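Local coordinates for extracellular solute-binding protein family 1 (Pseudothermotoga lettingae, PDB 5CI5) that binds alpha-D-tagatopyranose and probably delivers sugar to an ABC transporter as its extracellular solute-binding protein, at residues F228-A233 and R389-E394. Residues are numbered along the deposited sequence; the frame is centred on the assembly and turned at random.
Sequences FYTDLA and RVLLGE
The carbonyl O of V390 is gripped twice, by G393 N at 3.0 Å and by NZ of K234, the residue that follows A233 in the facing helix. V390 O thus ties helix 376-391 to helix 220-234, although no hydrogen bond joins the two segments directly. The bond from G393 belongs to a Schellman motif. G393 has positive phi (78°), and E394 N bonds to R389 O at 2.9 Å. The hydroxyl OG1 of T230 is turned back to its own helix, where it hydrogen-bonds to the carbonyl of L226 and, weakly, to that of K227. It sits between the backbone N and the carbonyl carbon (chi1 58°). The hydroxyl is thus satisfied within its helix, and OG1 meets V390 CG1 at 3.5 Å in a van der Waals contact. The same methyl of V390 also packs on T230 CG2 at 3.8 Å. The two side chains cross at about a right angle. V390 CG1 points at T230 because it stands anti to the backbone N of V390 (chi1 171°). L391 adds the second part of the contact. Its CD2 lies against T230 CB (4.0 Å) and A233 CB (3.9 Å). V390 also touches P397 and A400 of helix 397-413, and L391 touches I243. None of the residues that meet belongs to the tagatose pocket. The contact is helix-helix packing between the C-terminal parts of helices 376-391 and 220-234, toward the outside of the two-lobed alpha/beta fold of family 1 solute-binding proteins.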
loop_
_atom_site.group_PDB
_atom_site.type_symbol
_atom_site.label_atom_id
_atom_site.label_comp_id
_atom_site.label_asym_id
_atom_site.label_seq_id
_atom_site.Cartn_x
_atom_site.Cartn_y
_atom_site.Cartn_z
ATOM N N PHE A 228 -18.566 7.840 -8.334
ATOM C CA PHE A 228 -18.544 8.407 -6.991
ATOM C C PHE A 228 -17.146 8.850 -6.608
ATOM O O PHE A 228 -16.975 9.945 -6.099
ATOM C CB PHE A 228 -19.085 7.413 -5.961
ATOM C CG PHE A 228 -19.233 7.988 -4.577
ATOM C CD1 PHE A 228 -19.790 9.246 -4.377
ATOM C CD2 PHE A 228 -18.800 7.281 -3.479
ATOM C CE1 PHE A 228 -19.938 9.762 -3.085
ATOM C CE2 PHE A 228 -18.956 7.790 -2.191
ATOM C CZ PHE A 228 -19.512 9.033 -1.996
ATOM N N TYR A 229 -16.143 8.027 -6.907
ATOM C CA TYR A 229 -14.759 8.361 -6.595
ATOM C C TYR A 229 -14.366 9.664 -7.252
ATOM O O TYR A 229 -13.827 10.555 -6.617
ATOM C CB TYR A 229 -13.851 7.226 -7.047
ATOM C CG TYR A 229 -12.393 7.338 -6.648
ATOM C CD1 TYR A 229 -12.001 7.221 -5.329
ATOM C CD2 TYR A 229 -11.411 7.522 -7.604
ATOM C CE1 TYR A 229 -10.665 7.310 -4.966
ATOM C CE2 TYR A 229 -10.064 7.601 -7.251
ATOM C CZ TYR A 229 -9.695 7.476 -5.932
ATOM O OH TYR A 229 -8.370 7.581 -5.533
ATOM N N THR A 230 -14.658 9.789 -8.542
ATOM C CA THR A 230 -14.296 11.028 -9.235
ATOM C C THR A 230 -15.253 12.197 -8.911
ATOM O O THR A 230 -14.790 13.340 -8.857
ATOM C CB THR A 230 -14.233 10.836 -10.754
ATOM O OG1 THR A 230 -15.485 10.353 -11.273
ATOM C CG2 THR A 230 -13.104 9.861 -11.111
ATOM N N ASP A 231 -16.537 11.920 -8.665
ATOM C CA ASP A 231 -17.475 12.984 -8.265
ATOM C C ASP A 231 -17.048 13.686 -6.969
ATOM O O ASP A 231 -17.283 14.876 -6.803
ATOM C CB ASP A 231 -18.886 12.435 -8.066
ATOM C CG ASP A 231 -19.658 12.276 -9.372
ATOM O OD1 ASP A 231 -19.202 12.767 -10.418
ATOM O OD2 ASP A 231 -20.756 11.671 -9.320
ATOM N N LEU A 232 -16.459 12.945 -6.035
ATOM C CA LEU A 232 -15.987 13.535 -4.795
ATOM C C LEU A 232 -15.011 14.659 -5.090
ATOM O O LEU A 232 -15.003 15.694 -4.425
ATOM C CB LEU A 232 -15.335 12.475 -3.899
ATOM C CG LEU A 232 -16.342 11.567 -3.208
ATOM C CD1 LEU A 232 -15.647 10.317 -2.701
ATOM C CD2 LEU A 232 -17.076 12.252 -2.068
ATOM N N ALA A 233 -14.195 14.458 -6.114
ATOM C CA ALA A 233 -13.264 15.482 -6.542
ATOM C C ALA A 233 -13.884 16.531 -7.492
ATOM O O ALA A 233 -13.612 17.714 -7.321
ATOM C CB ALA A 233 -12.062 14.837 -7.185
ATOM N N ARG A 389 -8.430 10.562 -16.791
ATOM C CA ARG A 389 -9.089 11.099 -17.978
ATOM C C ARG A 389 -10.474 11.607 -17.593
ATOM O O ARG A 389 -10.963 12.576 -18.155
ATOM C CB ARG A 389 -9.152 10.040 -19.085
ATOM C CG ARG A 389 -7.777 9.722 -19.704
ATOM C CD ARG A 389 -7.606 10.316 -21.096
ATOM N NE ARG A 389 -7.819 9.332 -22.143
ATOM C CZ ARG A 389 -8.117 9.639 -23.402
ATOM N NH1 ARG A 389 -8.243 10.909 -23.777
ATOM N NH2 ARG A 389 -8.290 8.673 -24.284
ATOM N N VAL A 390 -11.101 10.964 -16.617
ATOM C CA VAL A 390 -12.368 11.465 -16.106
ATOM C C VAL A 390 -12.148 12.774 -15.342
ATOM O O VAL A 390 -12.868 13.761 -15.563
ATOM C CB VAL A 390 -13.065 10.419 -15.208
ATOM C CG1 VAL A 390 -14.276 11.037 -14.518
ATOM C CG2 VAL A 390 -13.447 9.230 -16.036
ATOM N N LEU A 391 -11.149 12.803 -14.461
ATOM C CA LEU A 391 -10.881 13.989 -13.655
ATOM C C LEU A 391 -10.557 15.191 -14.548
ATOM O O LEU A 391 -10.932 16.312 -14.233
ATOM C CB LEU A 391 -9.718 13.734 -12.691
ATOM C CG LEU A 391 -10.010 12.740 -11.575
ATOM C CD1 LEU A 391 -8.738 12.454 -10.781
ATOM C CD2 LEU A 391 -11.084 13.273 -10.652
ATOM N N LEU A 392 -9.879 14.927 -15.659
ATOM C CA LEU A 392 -9.450 15.972 -16.585
ATOM C C LEU A 392 -10.565 16.401 -17.519
ATOM O O LEU A 392 -10.418 17.398 -18.244
ATOM C CB LEU A 392 -8.261 15.495 -17.413
ATOM C CG LEU A 392 -6.921 15.282 -16.701
ATOM C CD1 LEU A 392 -5.989 14.426 -17.543
ATOM C CD2 LEU A 392 -6.295 16.633 -16.396
ATOM N N GLY A 393 -11.668 15.658 -17.512
ATOM C CA GLY A 393 -12.818 15.983 -18.344
ATOM C C GLY A 393 -12.623 15.578 -19.796
ATOM O O GLY A 393 -13.352 16.042 -20.692
ATOM N N GLU A 394 -11.646 14.702 -20.035
ATOM C CA GLU A 394 -11.345 14.238 -21.389
ATOM C C GLU A 394 -12.316 13.156 -21.818
ATOM O O GLU A 394 -12.656 13.057 -22.992
ATOM C CB GLU A 394 -9.892 13.748 -21.483
ATOM C CG GLU A 394 -8.897 14.887 -21.255
ATOM C CD GLU A 394 -7.464 14.439 -21.134
ATOM O OE1 GLU A 394 -7.208 13.215 -21.053
ATOM O OE2 GLU A 394 -6.583 15.334 -21.110
#